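Ricin B-related lectin (Polyporus squamosus, PDB 5MUA) probably binds carbohydrate, holding galactose on a ricin-type beta-trefoil lectin domain joined to a calcium-binding, papain-like protease domain that takes the inhibitor E-64. Local coordinates at residues I51-V62 against D93-Q101; Y70-A78 against S110-T118. One frame throughout, in Å; residues are numbered along the deposited sequence.

Interaction 1 (I51-V62 against D93-Q101). With GAL (beta-D-galactopyranose), chain J.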
loop_
_atom_site.group_PDB
_atom_site.type_symbol
_atom_site.label_atom_id
_atom_site.label_comp_id
_atom_site.label_asym_id
_atom_site.label_seq_id
_atom_site.Cartn_x
_atom_site.Cartn_y
_atom_site.Cartn_z
ATOM N N ILE B 51 -1.869 -26.593 -4.540
ATOM C CA ILE B 51 -1.925 -27.783 -5.380
ATOM C C ILE B 51 -1.882 -27.295 -6.798
ATOM O O ILE B 51 -2.766 -26.528 -7.228
ATOM C CB ILE B 51 -3.181 -28.592 -5.055
ATOM C CG1 ILE B 51 -3.080 -29.056 -3.625
ATOM C CG2 ILE B 51 -3.236 -29.812 -5.988
ATOM C CD1 ILE B 51 -4.216 -29.971 -3.186
ATOM N N GLU B 52 -0.815 -27.643 -7.492
ATOM C CA GLU B 52 -0.513 -27.102 -8.810
ATOM C C GLU B 52 -0.383 -28.203 -9.876
ATOM O O GLU B 52 0.352 -29.125 -9.709
ATOM C CB GLU B 52 0.709 -26.193 -8.817
ATOM C CG GLU B 52 0.558 -24.972 -7.926
ATOM C CD GLU B 52 1.853 -24.218 -7.668
ATOM O OE1 GLU B 52 2.722 -24.771 -6.974
ATOM O OE2 GLU B 52 2.016 -23.100 -8.218
ATOM N N PRO B 53 -1.072 -28.022 -11.001
ATOM C CA PRO B 53 -1.029 -29.030 -12.065
ATOM C C PRO B 53 0.344 -29.115 -12.656
ATOM O O PRO B 53 1.002 -28.068 -12.793
ATOM C CB PRO B 53 -2.073 -28.524 -13.079
ATOM C CG PRO B 53 -2.137 -27.052 -12.871
ATOM C CD PRO B 53 -1.914 -26.870 -11.365
ATOM N N VAL B 54 0.794 -30.304 -13.019
ATOM C CA VAL B 54 2.075 -30.450 -13.693
ATOM C C VAL B 54 1.951 -30.919 -15.164
ATOM O O VAL B 54 2.899 -31.393 -15.715
ATOM C CB VAL B 54 3.061 -31.381 -12.974
ATOM C CG1 VAL B 54 3.549 -30.780 -11.664
ATOM C CG2 VAL B 54 2.434 -32.723 -12.775
ATOM N N GLY B 55 0.797 -30.782 -15.781
ATOM C CA GLY B 55 0.647 -31.092 -17.229
ATOM C C GLY B 55 0.533 -32.590 -17.516
ATOM O O GLY B 55 0.933 -33.030 -18.586
ATOM N N GLU B 56 0.015 -33.369 -16.579
ATOM C CA GLU B 56 -0.348 -34.779 -16.816
ATOM C C GLU B 56 -1.668 -34.984 -16.141
ATOM O O GLU B 56 -1.905 -34.434 -15.062
ATOM C CB GLU B 56 0.681 -35.742 -16.221
ATOM C CG GLU B 56 2.140 -35.268 -16.353
ATOM C CD GLU B 56 3.106 -36.157 -15.574
ATOM O OE1 GLU B 56 4.081 -35.609 -14.964
ATOM O OE2 GLU B 56 2.853 -37.397 -15.594
ATOM N N ALA B 57 -2.516 -35.779 -16.749
ATOM C CA ALA B 57 -3.883 -35.976 -16.315
ATOM C C ALA B 57 -3.978 -36.186 -14.783
ATOM O O ALA B 57 -3.325 -37.054 -14.224
ATOM C CB ALA B 57 -4.501 -37.179 -17.031
ATOM N N ASP B 58 -4.771 -35.353 -14.117
ATOM C CA ASP B 58 -5.014 -35.486 -12.694
ATOM C C ASP B 58 -3.767 -35.530 -11.791
ATOM O O ASP B 58 -3.827 -36.023 -10.662
ATOM C CB ASP B 58 -5.913 -36.696 -12.455
ATOM C CG ASP B 58 -7.140 -36.659 -13.304
ATOM O OD1 ASP B 58 -7.978 -35.759 -13.085
ATOM O OD2 ASP B 58 -7.279 -37.542 -14.182
ATOM N N THR B 59 -2.654 -34.944 -12.242
ATOM C CA THR B 59 -1.419 -35.028 -11.508
ATOM C C THR B 59 -0.971 -33.641 -11.060
ATOM O O THR B 59 -1.076 -32.683 -11.825
ATOM C CB THR B 59 -0.345 -35.694 -12.382
ATOM O OG1 THR B 59 -0.885 -36.966 -12.821
ATOM C CG2 THR B 59 0.900 -35.931 -11.606
ATOM N N TYR B 60 -0.496 -33.552 -9.809
ATOM C CA TYR B 60 -0.274 -32.267 -9.140
ATOM C C TYR B 60 0.902 -32.364 -8.211
ATOM O O TYR B 60 1.179 -33.449 -7.634
ATOM C CB TYR B 60 -1.489 -31.894 -8.271
ATOM C CG TYR B 60 -2.772 -31.769 -9.056
ATOM C CD1 TYR B 60 -3.145 -30.555 -9.661
ATOM C CD2 TYR B 60 -3.652 -32.860 -9.187
ATOM C CE1 TYR B 60 -4.345 -30.452 -10.417
ATOM C CE2 TYR B 60 -4.812 -32.778 -9.921
ATOM C CZ TYR B 60 -5.166 -31.582 -10.534
ATOM O OH TYR B 60 -6.332 -31.541 -11.251
ATOM N N THR B 61 1.587 -31.220 -8.012
ATOM C CA THR B 61 2.411 -31.068 -6.814
ATOM C C THR B 61 1.479 -30.537 -5.729
ATOM O O THR B 61 0.486 -29.879 -6.018
ATOM C CB THR B 61 3.553 -30.091 -7.027
ATOM O OG1 THR B 61 3.101 -28.881 -7.669
ATOM C CG2 THR B 61 4.617 -30.716 -7.846
ATOM N N VAL B 62 1.832 -30.826 -4.488
ATOM C CA VAL B 62 1.093 -30.435 -3.318
ATOM C C VAL B 62 2.127 -29.780 -2.426
ATOM O O VAL B 62 2.986 -30.420 -1.817
ATOM C CB VAL B 62 0.406 -31.655 -2.624
ATOM C CG1 VAL B 62 -0.297 -31.242 -1.342
ATOM C CG2 VAL B 62 -0.507 -32.319 -3.596
ATOM N N ASP B 93 9.125 -37.842 -9.396
ATOM C CA ASP B 93 7.783 -38.362 -9.456
ATOM C C ASP B 93 7.213 -38.687 -8.044
ATOM O O ASP B 93 5.973 -38.871 -7.888
ATOM C CB ASP B 93 7.752 -39.575 -10.334
ATOM C CG ASP B 93 7.692 -39.202 -11.804
ATOM O OD1 ASP B 93 7.385 -38.043 -12.144
ATOM O OD2 ASP B 93 7.892 -40.113 -12.589
ATOM N N ASN B 94 8.106 -38.757 -7.061
ATOM C CA ASN B 94 7.686 -38.928 -5.646
ATOM C C ASN B 94 7.264 -37.606 -5.014
ATOM O O ASN B 94 7.020 -37.539 -3.815
ATOM C CB ASN B 94 8.779 -39.572 -4.792
ATOM C CG ASN B 94 9.988 -38.635 -4.569
ATOM O OD1 ASN B 94 10.413 -37.928 -5.496
ATOM N ND2 ASN B 94 10.515 -38.626 -3.359
ATOM N N GLN B 95 7.242 -36.525 -5.764
ATOM C CA GLN B 95 6.526 -35.265 -5.374
ATOM C C GLN B 95 5.317 -34.946 -6.254
ATOM O O GLN B 95 4.774 -33.829 -6.210
ATOM C CB GLN B 95 7.503 -34.057 -5.379
ATOM C CG GLN B 95 8.684 -34.319 -4.445
ATOM C CD GLN B 95 9.626 -33.164 -4.357
ATOM O OE1 GLN B 95 9.544 -32.202 -5.174
ATOM N NE2 GLN B 95 10.452 -33.165 -3.300
ATOM N N LYS B 96 4.931 -35.877 -7.128
ATOM C CA LYS B 96 3.780 -35.726 -7.953
ATOM C C LYS B 96 2.715 -36.681 -7.465
ATOM O O LYS B 96 3.018 -37.848 -7.113
ATOM C CB LYS B 96 4.104 -36.060 -9.401
ATOM C CG LYS B 96 5.027 -35.009 -10.045
ATOM C CD LYS B 96 5.337 -35.405 -11.497
ATOM C CE LYS B 96 5.895 -34.266 -12.330
ATOM N NZ LYS B 96 7.252 -33.912 -11.926
ATOM N N TRP B 97 1.508 -36.157 -7.450
ATOM C CA TRP B 97 0.353 -36.790 -6.776
ATOM C C TRP B 97 -0.876 -36.812 -7.678
ATOM O O TRP B 97 -1.243 -35.780 -8.244
ATOM C CB TRP B 97 0.061 -36.038 -5.485
ATOM C CG TRP B 97 1.211 -36.051 -4.552
ATOM C CD1 TRP B 97 2.131 -35.064 -4.367
ATOM C CD2 TRP B 97 1.612 -37.123 -3.686
ATOM N NE1 TRP B 97 3.061 -35.470 -3.492
ATOM C CE2 TRP B 97 2.783 -36.713 -3.034
ATOM C CE3 TRP B 97 1.115 -38.394 -3.423
ATOM C CZ2 TRP B 97 3.453 -37.509 -2.078
ATOM C CZ3 TRP B 97 1.749 -39.198 -2.418
ATOM C CH2 TRP B 97 2.917 -38.793 -1.799
ATOM N N ILE B 98 -1.452 -37.999 -7.857
ATOM C CA ILE B 98 -2.611 -38.222 -8.686
ATOM C C ILE B 98 -3.766 -38.159 -7.712
ATOM O O ILE B 98 -3.862 -38.986 -6.783
ATOM C CB ILE B 98 -2.565 -39.565 -9.478
ATOM C CG1 ILE B 98 -1.373 -39.532 -10.487
ATOM C CG2 ILE B 98 -3.845 -39.693 -10.284
ATOM C CD1 ILE B 98 -1.038 -40.876 -11.166
ATOM N N ILE B 99 -4.649 -37.199 -7.941
ATOM C CA ILE B 99 -5.794 -36.931 -7.041
ATOM C C ILE B 99 -7.045 -37.260 -7.808
ATOM O O ILE B 99 -7.324 -36.608 -8.778
ATOM C CB ILE B 99 -5.778 -35.493 -6.567
ATOM C CG1 ILE B 99 -4.523 -35.258 -5.711
ATOM C CG2 ILE B 99 -7.035 -35.208 -5.722
ATOM C CD1 ILE B 99 -4.284 -33.805 -5.418
ATOM N N SER B 100 -7.792 -38.252 -7.322
ATOM C CA SER B 100 -8.932 -38.864 -8.014
ATOM C C SER B 100 -10.118 -39.062 -7.041
ATOM O O SER B 100 -9.924 -39.178 -5.810
ATOM C CB SER B 100 -8.474 -40.240 -8.578
ATOM O OG SER B 100 -8.327 -41.097 -7.450
ATOM N N GLN B 101 -11.340 -39.202 -7.594
ATOM C CA GLN B 101 -12.653 -39.131 -6.836
ATOM C C GLN B 101 -13.382 -40.498 -6.637
ATOM O O GLN B 101 -13.284 -41.361 -7.490
ATOM C CB GLN B 101 -13.581 -38.151 -7.598
ATOM C CG GLN B 101 -14.701 -37.541 -6.793
ATOM C CD GLN B 101 -15.559 -36.543 -7.579
ATOM O OE1 GLN B 101 -15.114 -35.902 -8.530
ATOM N NE2 GLN B 101 -16.790 -36.402 -7.165
HETATM C C1 GAL J . 15.462 -38.949 -1.433
HETATM C C2 GAL J . 14.392 -38.377 -2.361
HETATM C C3 GAL J . 13.759 -37.092 -1.866
HETATM C C4 GAL J . 13.335 -37.282 -0.402
HETATM C C5 GAL J . 14.510 -37.848 0.439
HETATM C C6 GAL J . 14.134 -38.193 1.865
HETATM O O1 GAL J . 15.730 -40.232 -1.919
HETATM O O2 GAL J . 15.004 -38.112 -3.635
HETATM O O3 GAL J . 12.670 -36.781 -2.773
HETATM O O4 GAL J . 12.221 -38.213 -0.422
HETATM O O5 GAL J . 15.003 -39.074 -0.128
HETATM O O6 GAL J . 15.311 -38.577 2.555
HETATM O O HOH W 1 4.380 -32.309 -4.078
#

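Interaction 2 (Y70-A78 against S110-T118). With GAL (beta-D-galactopyranose), chain J.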
loop_
_atom_site.group_PDB
_atom_site.type_symbol
_atom_site.label_atom_id
_atom_site.label_comp_id
_atom_site.label_asym_id
_atom_site.label_seq_id
_atom_site.Cartn_x
_atom_site.Cartn_y
_atom_site.Cartn_z
ATOM N N TYR B 70 7.558 -29.239 -0.495
ATOM C CA TYR B 70 6.676 -30.093 -1.279
ATOM C C TYR B 70 6.394 -31.408 -0.552
ATOM O O TYR B 70 7.304 -32.069 -0.057
ATOM C CB TYR B 70 7.312 -30.388 -2.645
ATOM C CG TYR B 70 7.287 -29.150 -3.542
ATOM C CD1 TYR B 70 8.178 -28.090 -3.350
ATOM C CD2 TYR B 70 6.318 -29.006 -4.544
ATOM C CE1 TYR B 70 8.116 -26.950 -4.112
ATOM C CE2 TYR B 70 6.311 -27.910 -5.382
ATOM C CZ TYR B 70 7.198 -26.874 -5.148
ATOM O OH TYR B 70 7.096 -25.763 -5.894
ATOM N N MET B 71 5.142 -31.811 -0.575
ATOM C CA MET B 71 4.717 -33.145 -0.048
ATOM C C MET B 71 5.458 -34.204 -0.873
ATOM O O MET B 71 5.429 -34.196 -2.119
ATOM C CB MET B 71 3.262 -33.330 -0.177
ATOM C CG MET B 71 2.755 -34.596 0.489
ATOM S SD MET B 71 0.921 -34.772 0.226
ATOM C CE MET B 71 0.204 -33.772 1.532
ATOM N N ASP B 72 6.160 -35.086 -0.176
ATOM C CA ASP B 72 7.162 -35.936 -0.813
ATOM C C ASP B 72 7.083 -37.327 -0.130
ATOM O O ASP B 72 6.976 -37.437 1.099
ATOM C CB ASP B 72 8.527 -35.217 -0.621
ATOM C CG ASP B 72 9.790 -36.087 -0.996
ATOM O OD1 ASP B 72 9.977 -37.192 -0.399
ATOM O OD2 ASP B 72 10.627 -35.535 -1.750
ATOM N N LEU B 73 7.111 -38.377 -0.951
ATOM C CA LEU B 73 7.088 -39.743 -0.428
ATOM C C LEU B 73 8.577 -40.145 -0.211
ATOM O O LEU B 73 9.353 -40.271 -1.190
ATOM C CB LEU B 73 6.393 -40.678 -1.407
ATOM C CG LEU B 73 6.286 -42.121 -0.924
ATOM C CD1 LEU B 73 5.454 -42.273 0.363
ATOM C CD2 LEU B 73 5.576 -42.889 -2.001
ATOM N N ALA B 74 8.972 -40.230 1.047
ATOM C CA ALA B 74 10.370 -40.329 1.453
ATOM C C ALA B 74 11.098 -41.432 0.755
ATOM O O ALA B 74 10.646 -42.605 0.699
ATOM C CB ALA B 74 10.492 -40.513 2.999
ATOM N N GLY B 75 12.192 -41.078 0.119
ATOM C CA GLY B 75 13.035 -42.069 -0.516
ATOM C C GLY B 75 12.427 -42.786 -1.729
ATOM O O GLY B 75 12.980 -43.807 -2.217
ATOM N N HIS B 76 11.353 -42.248 -2.289
ATOM C CA HIS B 76 10.626 -42.803 -3.408
ATOM C C HIS B 76 10.087 -44.221 -3.087
ATOM O O HIS B 76 9.810 -44.970 -4.014
ATOM C CB HIS B 76 11.492 -42.897 -4.696
ATOM C CG HIS B 76 12.284 -41.664 -4.989
ATOM N ND1 HIS B 76 11.964 -40.828 -6.032
ATOM C CD2 HIS B 76 13.421 -41.188 -4.446
ATOM C CE1 HIS B 76 12.830 -39.831 -6.054
ATOM N NE2 HIS B 76 13.696 -40.012 -5.075
ATOM N N ALA B 77 9.997 -44.578 -1.806
ATOM C CA ALA B 77 9.726 -45.982 -1.444
ATOM C C ALA B 77 8.197 -46.315 -1.506
ATOM O O ALA B 77 7.295 -45.577 -0.988
ATOM C CB ALA B 77 10.303 -46.276 -0.065
ATOM N N ALA B 78 7.937 -47.451 -2.134
ATOM C CA ALA B 78 6.587 -47.977 -2.294
ATOM C C ALA B 78 6.175 -48.783 -1.067
ATOM O O ALA B 78 5.010 -49.170 -0.916
ATOM C CB ALA B 78 6.534 -48.880 -3.547
ATOM N N SER B 110 0.707 -41.446 -5.013
ATOM C CA SER B 110 2.074 -41.094 -5.522
ATOM C C SER B 110 2.247 -41.568 -6.966
ATOM O O SER B 110 1.985 -42.757 -7.276
ATOM C CB SER B 110 3.133 -41.703 -4.657
ATOM O OG SER B 110 4.394 -41.618 -5.328
ATOM N N LYS B 111 2.638 -40.661 -7.853
ATOM C CA LYS B 111 2.830 -41.029 -9.276
ATOM C C LYS B 111 3.950 -42.052 -9.323
ATOM O O LYS B 111 3.908 -42.965 -10.143
ATOM C CB LYS B 111 3.267 -39.818 -10.110
ATOM C CG LYS B 111 3.449 -40.161 -11.593
ATOM C CD LYS B 111 4.095 -39.052 -12.332
ATOM C CE LYS B 111 4.452 -39.384 -13.808
ATOM N NZ LYS B 111 5.279 -38.202 -14.223
ATOM N N GLU B 112 4.943 -41.923 -8.464
ATOM C CA GLU B 112 6.075 -42.838 -8.538
ATOM C C GLU B 112 5.689 -44.253 -8.173
ATOM O O GLU B 112 5.988 -45.183 -8.936
ATOM C CB GLU B 112 7.190 -42.381 -7.652
ATOM C CG GLU B 112 8.338 -43.260 -7.170
ATOM C CD GLU B 112 9.421 -43.365 -8.182
ATOM O OE1 GLU B 112 10.232 -44.283 -8.040
ATOM O OE2 GLU B 112 9.462 -42.493 -9.066
ATOM N N THR B 113 4.979 -44.402 -7.054
ATOM C CA THR B 113 4.768 -45.720 -6.463
ATOM C C THR B 113 3.430 -46.341 -6.627
ATOM O O THR B 113 3.315 -47.541 -6.468
ATOM C CB THR B 113 5.076 -45.682 -4.976
ATOM O OG1 THR B 113 4.122 -44.849 -4.327
ATOM C CG2 THR B 113 6.473 -45.213 -4.704
ATOM N N GLY B 114 2.396 -45.576 -6.978
ATOM C CA GLY B 114 1.044 -46.071 -6.878
ATOM C C GLY B 114 0.563 -46.272 -5.466
ATOM O O GLY B 114 -0.530 -46.827 -5.294
ATOM N N THR B 115 1.346 -45.904 -4.435
ATOM C CA THR B 115 0.842 -45.981 -3.051
ATOM C C THR B 115 0.167 -44.693 -2.653
ATOM O O THR B 115 0.339 -43.637 -3.296
ATOM C CB THR B 115 1.927 -46.359 -2.045
ATOM O OG1 THR B 115 2.959 -45.388 -2.044
ATOM C CG2 THR B 115 2.564 -47.719 -2.411
ATOM N N PHE B 116 -0.654 -44.778 -1.624
ATOM C CA PHE B 116 -1.597 -43.701 -1.285
ATOM C C PHE B 116 -1.248 -43.024 0.011
ATOM O O PHE B 116 -0.780 -43.657 0.966
ATOM C CB PHE B 116 -3.020 -44.255 -1.178
ATOM C CG PHE B 116 -3.542 -44.800 -2.465
ATOM C CD1 PHE B 116 -4.138 -43.998 -3.370
ATOM C CD2 PHE B 116 -3.403 -46.154 -2.769
ATOM C CE1 PHE B 116 -4.625 -44.494 -4.587
ATOM C CE2 PHE B 116 -3.875 -46.658 -3.994
ATOM C CZ PHE B 116 -4.517 -45.834 -4.878
ATOM N N VAL B 117 -1.526 -41.725 0.077
ATOM C CA VAL B 117 -1.385 -41.026 1.330
ATOM C C VAL B 117 -2.437 -41.608 2.322
ATOM O O VAL B 117 -3.650 -41.635 2.004
ATOM C CB VAL B 117 -1.697 -39.508 1.148
ATOM C CG1 VAL B 117 -1.669 -38.761 2.472
ATOM C CG2 VAL B 117 -0.773 -38.862 0.156
ATOM N N THR B 118 -1.972 -41.984 3.497
ATOM C CA THR B 118 -2.717 -42.793 4.432
ATOM C C THR B 118 -2.583 -42.278 5.821
ATOM O O THR B 118 -1.526 -41.951 6.235
ATOM C CB THR B 118 -2.210 -44.251 4.350
ATOM O OG1 THR B 118 -2.240 -44.706 2.969
ATOM C CG2 THR B 118 -2.971 -45.177 5.277
HETATM C C1 GAL J . 15.462 -38.949 -1.433
HETATM C C2 GAL J . 14.392 -38.377 -2.361
HETATM C C3 GAL J . 13.759 -37.092 -1.866
HETATM C C4 GAL J . 13.335 -37.282 -0.402
HETATM C C5 GAL J . 14.510 -37.848 0.439
HETATM C C6 GAL J . 14.134 -38.193 1.865
HETATM O O1 GAL J . 15.730 -40.232 -1.919
HETATM O O2 GAL J . 15.004 -38.112 -3.635
HETATM O O3 GAL J . 12.670 -36.781 -2.773
HETATM O O4 GAL J . 12.221 -38.213 -0.422
HETATM O O5 GAL J . 15.003 -39.074 -0.128
HETATM O O6 GAL J . 15.311 -38.577 2.555
HETATM O O HOH W 2 10.541 -46.035 -6.243
HETATM O O HOH W 3 10.518 -40.063 -8.063
HETATM O O HOH W 4 4.790 -45.929 0.106
#

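Interaction 1 (I51-V62 against D93-Q101)
Two strands of the beta-trefoil lectin domain, 59-62 and 97-100, pair antiparallel over a short run where Y60 and W97 face each other. They form a hydrogen-bonded pair: W97 N gives to Y60 O at 2.7 Å and Y60 N to W97 O at 2.8 Å. Two residues on, I99 N donates to D58 O at 3.1 Å. T59 and I98 make the adjoining non-hydrogen-bonded pair, in which T59 OG1 lies 3.5 Å from I98 CG1 while holding A57 O within the type II turn from E56 to T59. The short segments' N-to-C directions make 114°, well short of ideal antiparallel.

On the side bearing Y60 and W97 the contact is apolar. I99 CD1 comes within 3.9 Å of Y60 CD2 and meets I51 CG2 tip to tip at 4.2 Å. With V62 CG1 anti to the backbone N (chi1 176°), CG2 sits anti to the carbonyl carbon and reaches W97 CD1 at 3.9 Å. At the other end the methylenes of K96 carry the touching: CE packs on V54 CG2 and runs across E56 OE1. The E56 carboxylate is bound instead to K111, which also bridges D93.

Beside the ladder, water 1 accepts from V62 N and probably donates to Q95 O at 2.6 Å. N94 ND2 gives an almost straight bond (175°) to galactose O3. Backbone bonds and an apolar flank thus fix the strand after the 3-10 segment 93-95, which carries N94, while the Q95 amide, bonded to D72 OD2, probably helps position the carboxylate that accepts from galactose.

Interaction 2 (Y70-A78 against S110-T118)
H76 and E112 meet at the rim of the galactose site, where H76 CB lies 3.8 Å from E112 OE1 and the imidazole and carboxylate planes stand 70° apart. Water joins their polar atoms: water 3, in the imidazole plane at its edge, links H76 ND1 to E112 OE2, and water 2 donates to both H76 O and E112 OE1. In the conformer described, one of two, a bend at chi2 (83°) sets the E112 carboxylate beside the ring edge. The other ring nitrogen, NE2, shares a hydrogen bond of 2.7 Å with galactose O2. The same sugar gives O4 and O3 to the two oxygens of D72, O4 to OD1 at a very short 2.5 Å, while G75 N donates to O4.

Behind this edge, L73 CD2 meets T113 OG1 tip to tip at 3.4 Å, and T115, its OG1 3.6 Å from CD2, crosses the leucine at about a right angle. T113 OG1 donates to T115 OG1 at 2.6 Å, tying the two hydroxyls together beside CD2. T113 OG1 sits between backbone N and carbonyl carbon (chi1 66°), which sets CG2 against H76 O and A78 CA. Water 4 accepts from T115 OG1 and donates to A77 O. S110 OG in turn takes weak bonds from the N atoms of E112 and T113.

In the conformer described, M71 SD lies a loose 4.4 Å from V117 CG2. Strands 70-73 and 116-120 are the outermost strands of a four-stranded antiparallel sheet, with 82-87 and 129-133 between them; I84 packs on M71 and L73, and V130 on V117.

Overall arrangement
Both contacts belong to the beta-trefoil lectin domain and converge on one galactose, but they are built differently. Interaction 1 is a true strand pairing, held by three backbone hydrogen bonds and burying 535 Å²; interaction 2 has no direct hydrogen bond across it, buries 342 Å², and relies on methyl packing and three waters. Each mixes buried with more open residues: I99 and W97 against D58 in the first, L73 and T115 against H76 and E112 in the second. They join where M71 N probably hydrogen-bonds to V62 O, linking strands 59-64 and 70-73. Interaction 1 supplies N94 to the sugar, and interaction 2 supplies D72, G75 and H76.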